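PDB 6G5O: cytochrome P450 from Zobellia galactanivorans, which belongs to the cytochrome P450 family of haem proteins and binds protoporphyrin IX containing iron. Local coordinates for residues A105-S108 / E109-E113; R133-T136 / L137-N140; F73-D76 / P77-G81. One frame throughout, in Å; residues are numbered along the deposited sequence.

Interaction 1. Residues A105-S108 / E109-E113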
loop_
_atom_site.group_PDB
_atom_site.type_symbol
_atom_site.label_atom_id
_atom_site.label_comp_id
_atom_site.label_asym_id
_atom_site.label_seq_id
_atom_site.Cartn_x
_atom_site.Cartn_y
_atom_site.Cartn_z
ATOM N N ALA A 105 0.761 -5.591 -21.214
ATOM C CA ALA A 105 1.950 -5.442 -22.071
ATOM C C ALA A 105 3.223 -5.062 -21.287
ATOM O O ALA A 105 4.260 -5.693 -21.479
ATOM C CB ALA A 105 1.683 -4.461 -23.200
ATOM N N GLN A 106 3.132 -4.105 -20.358
ATOM C CA GLN A 106 4.288 -3.764 -19.488
ATOM C C GLN A 106 4.764 -4.950 -18.668
ATOM O O GLN A 106 5.969 -5.146 -18.483
ATOM C CB GLN A 106 4.002 -2.590 -18.508
ATOM C CG GLN A 106 3.641 -1.227 -19.121
ATOM C CD GLN A 106 3.328 -0.187 -18.034
ATOM O OE1 GLN A 106 3.315 -0.507 -16.853
ATOM N NE2 GLN A 106 3.161 1.061 -18.422
ATOM N N ILE A 107 3.825 -5.716 -18.125
ATOM C CA ILE A 107 4.205 -6.731 -17.167
ATOM C C ILE A 107 4.744 -7.981 -17.930
ATOM O O ILE A 107 5.709 -8.634 -17.500
ATOM C CB ILE A 107 3.048 -7.041 -16.210
ATOM C CG1 ILE A 107 2.892 -5.891 -15.203
ATOM C CG2 ILE A 107 3.270 -8.362 -15.455
ATOM C CD1 ILE A 107 1.756 -6.077 -14.227
ATOM N N SER A 108 4.115 -8.285 -19.046
ATOM C CA SER A 108 4.620 -9.267 -19.967
ATOM C C SER A 108 6.089 -8.971 -20.376
ATOM O O SER A 108 6.974 -9.822 -20.206
ATOM C CB SER A 108 3.713 -9.289 -21.197
ATOM O OG SER A 108 4.139 -10.300 -22.078
ATOM N N GLU A 109 6.339 -7.740 -20.841
ATOM C CA GLU A 109 7.688 -7.275 -21.195
ATOM C C GLU A 109 8.744 -7.488 -20.099
ATOM O O GLU A 109 9.820 -8.049 -20.355
ATOM C CB GLU A 109 7.675 -5.800 -21.606
ATOM C CG GLU A 109 8.890 -4.996 -21.094
ATOM C CD GLU A 109 9.526 -4.071 -22.128
ATOM O OE1 GLU A 109 8.881 -3.059 -22.499
ATOM O OE2 GLU A 109 10.683 -4.368 -22.540
ATOM N N ILE A 110 8.445 -7.030 -18.883
ATOM C CA ILE A 110 9.399 -7.154 -17.771
ATOM C C ILE A 110 9.614 -8.629 -17.357
ATOM O O ILE A 110 10.724 -9.022 -16.976
ATOM C CB ILE A 110 9.022 -6.239 -16.577
ATOM C CG1 ILE A 110 10.117 -6.190 -15.516
ATOM C CG2 ILE A 110 7.794 -6.736 -15.851
ATOM C CD1 ILE A 110 11.420 -5.585 -15.971
ATOM N N VAL A 111 8.571 -9.448 -17.436
ATOM C CA VAL A 111 8.756 -10.868 -17.163
ATOM C C VAL A 111 9.658 -11.527 -18.245
ATOM O O VAL A 111 10.561 -12.272 -17.890
ATOM C CB VAL A 111 7.411 -11.610 -16.973
ATOM C CG1 VAL A 111 7.605 -13.111 -16.954
ATOM C CG2 VAL A 111 6.743 -11.171 -15.670
ATOM N N GLU A 112 9.427 -11.224 -19.521
ATOM C CA GLU A 112 10.217 -11.803 -20.641
ATOM C C GLU A 112 11.688 -11.416 -20.564
ATOM O O GLU A 112 12.533 -12.277 -20.658
ATOM C CB GLU A 112 9.694 -11.397 -22.027
ATOM C CG GLU A 112 8.236 -11.731 -22.326
ATOM C CD GLU A 112 7.990 -13.088 -22.955
ATOM O OE1 GLU A 112 8.744 -14.060 -22.717
ATOM O OE2 GLU A 112 6.978 -13.182 -23.688
ATOM N N GLU A 113 11.976 -10.126 -20.376
ATOM C CA GLU A 113 13.337 -9.660 -20.130
ATOM C C GLU A 113 13.997 -10.321 -18.887
ATOM O O GLU A 113 15.202 -10.628 -18.883
ATOM C CB GLU A 113 13.358 -8.124 -20.104
ATOM C CG GLU A 113 14.189 -7.427 -19.018
ATOM C CD GLU A 113 14.007 -5.896 -19.034
ATOM O OE1 GLU A 113 13.552 -5.284 -18.014
ATOM O OE2 GLU A 113 14.315 -5.286 -20.085
#
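The flat groups that meet here are the peptide groups of Ala105, Gln106, Ile107 and Ser108, whose carbonyl oxygens each accept the N-H four residues on. Glu109 N bonds to Ala105 O at 3.0 Å, Ile110 N to Gln106 O, and Val111 N to Ile107 O. Glu112 N reaches Ser108 O at 2.9 Å. The side-chain amide of Gln106 points away from this contact, and its NE2 bonds to Arg133 O of helix 122-139.

Side-chain carbons pack against the same oxygens. Ile110 CG2 sits 3.3 Å from Ile107 O, wedged between its own backbone N and carbonyl carbon (CG1 takes the anti place, chi1 -171°). Val111 CG2, beside its own backbone N, also lies 3.3 Å from Ile107 O. Glu112 CG stands beside its backbone N (chi1 -57°) and rests 3.1 Å from Ser108 O. The side chains of Ile107 and Val111 meet more loosely, CG2 to CG2 at 4.5 Å.

These are about two and a half turns of helix 97-117. Ile107 and Val111 pack on helix 333-350, and Ile107 and Ile110 touch helix 122-139. Glu109 and Glu112 are exposed, and Glu112 has a weak, long ion pair with Lys350. The chemistry is therefore that of the backbone: four bonds link the two segments, nearby methyl and methylene groups probably shield some of their carbonyls, and the acidic residues stay on the solvent side.

Interaction 2. Residues R133-T136 / L137-N140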
loop_
_atom_site.group_PDB
_atom_site.type_symbol
_atom_site.label_atom_id
_atom_site.label_comp_id
_atom_site.label_asym_id
_atom_site.label_seq_id
_atom_site.Cartn_x
_atom_site.Cartn_y
_atom_site.Cartn_z
ATOM N N ARG A 133 6.556 2.013 -13.874
ATOM C CA ARG A 133 5.907 2.003 -15.162
ATOM C C ARG A 133 4.378 1.988 -15.015
ATOM O O ARG A 133 3.661 2.700 -15.734
ATOM C CB ARG A 133 6.408 0.844 -16.013
ATOM C CG ARG A 133 7.847 1.040 -16.431
ATOM C CD ARG A 133 8.420 -0.177 -17.131
ATOM N NE ARG A 133 9.871 -0.024 -17.248
ATOM C CZ ARG A 133 10.714 -1.007 -17.589
ATOM N NH1 ARG A 133 10.263 -2.251 -17.888
ATOM N NH2 ARG A 133 12.018 -0.748 -17.619
ATOM N N ALA A 134 3.860 1.167 -14.105
ATOM C CA ALA A 134 2.412 1.105 -13.930
ATOM C C ALA A 134 1.855 2.464 -13.483
ATOM O O ALA A 134 0.740 2.798 -13.799
ATOM C CB ALA A 134 2.060 0.043 -12.939
ATOM N N LEU A 135 2.659 3.258 -12.801
ATOM C CA LEU A 135 2.193 4.557 -12.276
ATOM C C LEU A 135 1.988 5.598 -13.385
ATOM O O LEU A 135 1.166 6.515 -13.215
ATOM C CB LEU A 135 3.133 5.071 -11.209
ATOM C CG LEU A 135 2.719 6.358 -10.448
ATOM C CD1 LEU A 135 1.386 6.152 -9.740
ATOM C CD2 LEU A 135 3.779 6.832 -9.466
ATOM N N THR A 136 2.670 5.433 -14.542
ATOM C CA THR A 136 2.476 6.313 -15.686
ATOM C C THR A 136 1.055 6.195 -16.264
ATOM O O THR A 136 0.474 7.213 -16.787
ATOM C CB THR A 136 3.484 6.037 -16.814
ATOM O OG1 THR A 136 3.344 4.678 -17.265
ATOM C CG2 THR A 136 4.921 6.264 -16.312
ATOM N N LEU A 137 0.489 4.988 -16.171
ATOM C CA LEU A 137 -0.905 4.760 -16.577
ATOM C C LEU A 137 -1.907 5.420 -15.639
ATOM O O LEU A 137 -2.868 6.003 -16.095
ATOM C CB LEU A 137 -1.261 3.267 -16.663
ATOM C CG LEU A 137 -0.294 2.410 -17.509
ATOM C CD1 LEU A 137 -0.626 0.933 -17.462
ATOM C CD2 LEU A 137 -0.272 2.905 -18.949
ATOM N N LEU A 138 -1.713 5.284 -14.348
ATOM C CA LEU A 138 -2.633 5.897 -13.388
ATOM C C LEU A 138 -2.612 7.426 -13.513
ATOM O O LEU A 138 -3.662 8.064 -13.490
ATOM C CB LEU A 138 -2.289 5.498 -11.946
ATOM C CG LEU A 138 -3.293 5.903 -10.867
ATOM C CD1 LEU A 138 -4.602 5.110 -10.940
ATOM C CD2 LEU A 138 -2.680 5.786 -9.485
ATOM N N LEU A 139 -1.412 7.975 -13.647
ATOM C CA LEU A 139 -1.213 9.397 -13.760
ATOM C C LEU A 139 -1.458 9.943 -15.179
ATOM O O LEU A 139 -1.668 11.149 -15.344
ATOM C CB LEU A 139 0.177 9.757 -13.289
ATOM C CG LEU A 139 0.368 10.163 -11.839
ATOM C CD1 LEU A 139 -0.305 9.178 -10.941
ATOM C CD2 LEU A 139 1.858 10.266 -11.541
ATOM N N ASN A 140 -1.445 9.049 -16.179
ATOM C CA ASN A 140 -1.612 9.410 -17.586
ATOM C C ASN A 140 -0.544 10.432 -18.018
ATOM O O ASN A 140 -0.861 11.459 -18.630
ATOM C CB ASN A 140 -3.030 9.936 -17.862
ATOM C CG ASN A 140 -3.342 10.042 -19.352
ATOM O OD1 ASN A 140 -2.831 9.275 -20.158
ATOM N ND2 ASN A 140 -4.180 10.996 -19.715
#
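Leu137 opens the last turn of helix 122-139 with its N on Ala134 O, a weak bond of 3.2 Å bent to 131° at the hydrogen. Its CB lies 3.5 Å from the same oxygen. Just before it, Thr136 turns its hydroxyl back along the helix. OG1 stands between its own N and carbonyl carbon (chi1 60°) and donates to Arg133 O in the carbonyl plane, at a short 2.5 Å. That oxygen also accepts from Thr136 N and, from outside, Gln106 NE2.

Leu138 follows, and its CD2 meets Leu135 CD1 at 4.1 Å. Leu139 makes the closer apolar contact. Its CD1 lies 3.7 Å from Leu135 CD1, with the two side chains crossing at a slant. Leu139 N also donates to Leu135 O at 3.0 Å.

Asn140 takes positive phi and ends the helix. It is the C-prime residue of a Schellman motif: its N bonds weakly to Leu137 O, and Thr141 N reaches back to Thr136 O. Its ND2 is bonded to Asp189 O.

Around this turn, Leu138 reaches the haem and touches Tyr99 of helix 97-117 and His335 of helix 333-350. Arg93 binds the carbonyl oxygens of Leu137 and Leu138. Leu135, Thr136 and Leu139 face Trp149 of helix 145-152, while Leu137 packs on Leu103 of helix 97-117.

Interaction 3. Residues F73-D76 / P77-G81. With HEM (protoporphyrin IX containing Fe), chain C.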
loop_
_atom_site.group_PDB
_atom_site.type_symbol
_atom_site.label_atom_id
_atom_site.label_comp_id
_atom_site.label_asym_id
_atom_site.label_seq_id
_atom_site.Cartn_x
_atom_site.Cartn_y
_atom_site.Cartn_z
ATOM N N PHE A 73 -6.523 11.849 2.711
ATOM C CA PHE A 73 -5.933 11.158 3.841
ATOM C C PHE A 73 -6.014 11.837 5.210
ATOM O O PHE A 73 -6.269 11.160 6.227
ATOM C CB PHE A 73 -4.489 10.933 3.485
ATOM C CG PHE A 73 -3.699 10.199 4.498
ATOM C CD1 PHE A 73 -4.132 8.989 5.002
ATOM C CD2 PHE A 73 -2.430 10.684 4.868
ATOM C CE1 PHE A 73 -3.362 8.318 5.918
ATOM C CE2 PHE A 73 -1.648 10.001 5.766
ATOM C CZ PHE A 73 -2.124 8.810 6.292
ATOM N N GLU A 74 -5.789 13.156 5.235
ATOM C CA GLU A 74 -5.687 13.912 6.494
ATOM C C GLU A 74 -6.874 14.822 6.618
ATOM O O GLU A 74 -6.748 15.968 7.023
ATOM C CB GLU A 74 -4.339 14.695 6.557
ATOM C CG GLU A 74 -3.198 13.788 7.001
ATOM C CD GLU A 74 -1.763 14.290 6.807
ATOM O OE1 GLU A 74 -1.489 15.113 5.899
ATOM O OE2 GLU A 74 -0.876 13.779 7.572
ATOM N N VAL A 75 -8.041 14.307 6.259
ATOM C CA VAL A 75 -9.288 15.071 6.330
ATOM C C VAL A 75 -10.376 14.156 6.876
ATOM O O VAL A 75 -10.426 12.969 6.516
ATOM C CB VAL A 75 -9.707 15.637 4.941
ATOM C CG1 VAL A 75 -10.957 16.472 5.066
ATOM C CG2 VAL A 75 -8.606 16.500 4.339
ATOM N N ASP A 76 -11.249 14.715 7.712
ATOM C CA ASP A 76 -12.328 13.977 8.338
ATOM C C ASP A 76 -13.623 14.293 7.636
ATOM O O ASP A 76 -13.744 15.329 7.001
ATOM C CB ASP A 76 -12.483 14.357 9.816
ATOM C CG ASP A 76 -11.368 13.802 10.708
ATOM O OD1 ASP A 76 -11.172 12.536 10.741
ATOM O OD2 ASP A 76 -10.700 14.624 11.415
ATOM N N PRO A 77 -14.611 13.383 7.730
ATOM C CA PRO A 77 -15.949 13.690 7.254
ATOM C C PRO A 77 -16.513 14.870 8.030
ATOM O O PRO A 77 -16.021 15.146 9.121
ATOM C CB PRO A 77 -16.744 12.428 7.590
ATOM C CG PRO A 77 -15.743 11.353 7.630
ATOM C CD PRO A 77 -14.499 11.986 8.165
ATOM N N PRO A 78 -17.509 15.566 7.480
ATOM C CA PRO A 78 -18.072 15.307 6.122
ATOM C C PRO A 78 -17.246 15.839 4.931
ATOM O O PRO A 78 -17.551 15.516 3.794
ATOM C CB PRO A 78 -19.400 16.055 6.163
ATOM C CG PRO A 78 -19.110 17.222 7.083
ATOM C CD PRO A 78 -18.189 16.685 8.152
ATOM N N VAL A 79 -16.255 16.685 5.192
ATOM C CA VAL A 79 -15.456 17.282 4.155
ATOM C C VAL A 79 -14.665 16.204 3.369
ATOM O O VAL A 79 -14.491 16.325 2.163
ATOM C CB VAL A 79 -14.520 18.335 4.753
ATOM C CG1 VAL A 79 -13.580 18.875 3.684
ATOM C CG2 VAL A 79 -15.352 19.521 5.319
ATOM N N HIS A 80 -14.206 15.158 4.063
ATOM C CA HIS A 80 -13.560 14.004 3.441
ATOM C C HIS A 80 -14.318 13.463 2.232
ATOM O O HIS A 80 -13.740 13.257 1.177
ATOM C CB HIS A 80 -13.354 12.869 4.456
ATOM C CG HIS A 80 -12.833 11.609 3.832
ATOM N ND1 HIS A 80 -13.662 10.580 3.461
ATOM C CD2 HIS A 80 -11.582 11.233 3.479
ATOM C CE1 HIS A 80 -12.945 9.623 2.901
ATOM N NE2 HIS A 80 -11.679 9.981 2.922
ATOM N N GLY A 81 -15.623 13.275 2.356
ATOM C CA GLY A 81 -16.395 12.666 1.260
ATOM C C GLY A 81 -16.469 13.499 0.017
ATOM O O GLY A 81 -16.536 12.947 -1.071
HETATM C CHA HEM C . -5.223 4.575 1.974
HETATM C CHB HEM C . -2.974 0.301 1.950
HETATM C CHC HEM C . -1.602 1.011 -2.612
HETATM C CHD HEM C . -3.288 5.486 -2.387
HETATM C C1A HEM C . -4.746 3.338 2.346
HETATM C C2A HEM C . -4.969 2.725 3.614
HETATM C C3A HEM C . -4.354 1.553 3.581
HETATM C C4A HEM C . -3.719 1.395 2.329
HETATM C CMA HEM C . -4.360 0.578 4.712
HETATM C CAA HEM C . -5.794 3.232 4.796
HETATM C CBA HEM C . -5.029 4.327 5.524
HETATM C CGA HEM C . -5.856 4.924 6.641
HETATM O O1A HEM C . -5.583 6.051 7.043
HETATM O O2A HEM C . -6.819 4.336 7.166
HETATM C C1B HEM C . -2.408 0.128 0.703
HETATM C C2B HEM C . -1.821 -1.094 0.316
HETATM C C3B HEM C . -1.399 -0.911 -0.980
HETATM C C4B HEM C . -1.798 0.486 -1.339
HETATM C CMB HEM C . -1.643 -2.307 1.178
HETATM C CAB HEM C . -0.764 -1.793 -1.956
HETATM C CBB HEM C . -0.611 -3.097 -1.832
HETATM C C1C HEM C . -1.939 2.290 -2.971
HETATM C C2C HEM C . -1.577 2.912 -4.164
HETATM C C3C HEM C . -2.007 4.213 -4.085
HETATM C C4C HEM C . -2.658 4.345 -2.832
HETATM C CMC HEM C . -0.865 2.288 -5.323
HETATM C CAC HEM C . -1.903 5.269 -5.101
HETATM C CBC HEM C . -1.340 5.191 -6.303
HETATM C C1D HEM C . -4.005 5.554 -1.182
HETATM C C2D HEM C . -4.773 6.753 -0.802
HETATM C C3D HEM C . -5.335 6.511 0.394
HETATM C C4D HEM C . -4.858 5.175 0.769
HETATM C CMD HEM C . -4.925 7.968 -1.653
HETATM C CAD HEM C . -6.223 7.452 1.188
HETATM C CBD HEM C . -7.735 7.202 1.058
HETATM C CGD HEM C . -8.531 8.261 1.846
HETATM O O1D HEM C . -7.951 9.012 2.706
HETATM O O2D HEM C . -9.786 8.435 1.674
HETATM N NA HEM C . -3.931 2.522 1.579
HETATM N NB HEM C . -2.365 1.025 -0.284
HETATM N NC HEM C . -2.565 3.161 -2.152
HETATM N ND HEM C . -4.105 4.656 -0.214
HETATM FE FE HEM C . -3.295 2.924 -0.233
HETATM O O HOH W 1 -1.371 3.530 0.765
#
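His80 and Val75 meet across the turn that leads into helix 79-92, and this inner side is the close-packed part. His80 CB lies 3.6 Å from Val75 O. The imidazole extends from there with CG anti to the backbone N (chi1 174°), which carries NE2 to the haem. NE2 donates to propionate oxygen HEM O2D at 2.7 Å, nearly straight at 167°, and the carboxylate carbon lies in the ring plane at its edge. Phe73 attends the other propionate, with HEM O1A at the edge of its ring, 3.4 Å from CE1.

Val75 CG1 touches Val79 CG1 at 3.8 Å, the two side chains crossing. The backbone closes the same turn: His80 N donates to Asp76 O at 3.0 Å, approaching from above the carbonyl plane and well off its lone pairs.

The outer side is looser. Pro78, after a cis peptide bond, and Gly81 are exposed. Val79 is exposed too, although its CG1 packs on Val75. A weak backbone bond, Gly81 N to Pro78 O, lies here. The carboxylate of Asp76 is turned to another part of the fold, where the backbone N atoms of Ser50 and Gly51 bind it.

The haem iron FE is bound by a water O at 2.2 Å and by an atom from elsewhere in the structure. The haem is also hydrogen-bonded to His328, Arg272 and Arg84, presumably through its propionates. His80 thus belongs to a cationic and polar set that would probably stabilise their negative charge and fix how the haem is seated.

How the interactions relate
Interaction 2 is the buried one; interactions 1 and 3 each have an exposed side. Interactions 1 and 2 lie on neighbouring helices, 97-117 and 122-139, and touch: Gln106 NE2 probably bonds to Arg133 O. Both helices also pack on helix 333-350. Interaction 3 is apart from them, with centres about 39 Å from interaction 1 and about 26 Å from interaction 2. Its chemistry is mixed: a valine pair and a backbone bond at the turn, and a polar bond to a haem propionate. Interaction 2 instead offers the haem an apolar leucine, and interaction 1 does not reach it. A mid-helix turn, a helix end and a helix start are thus represented in turn.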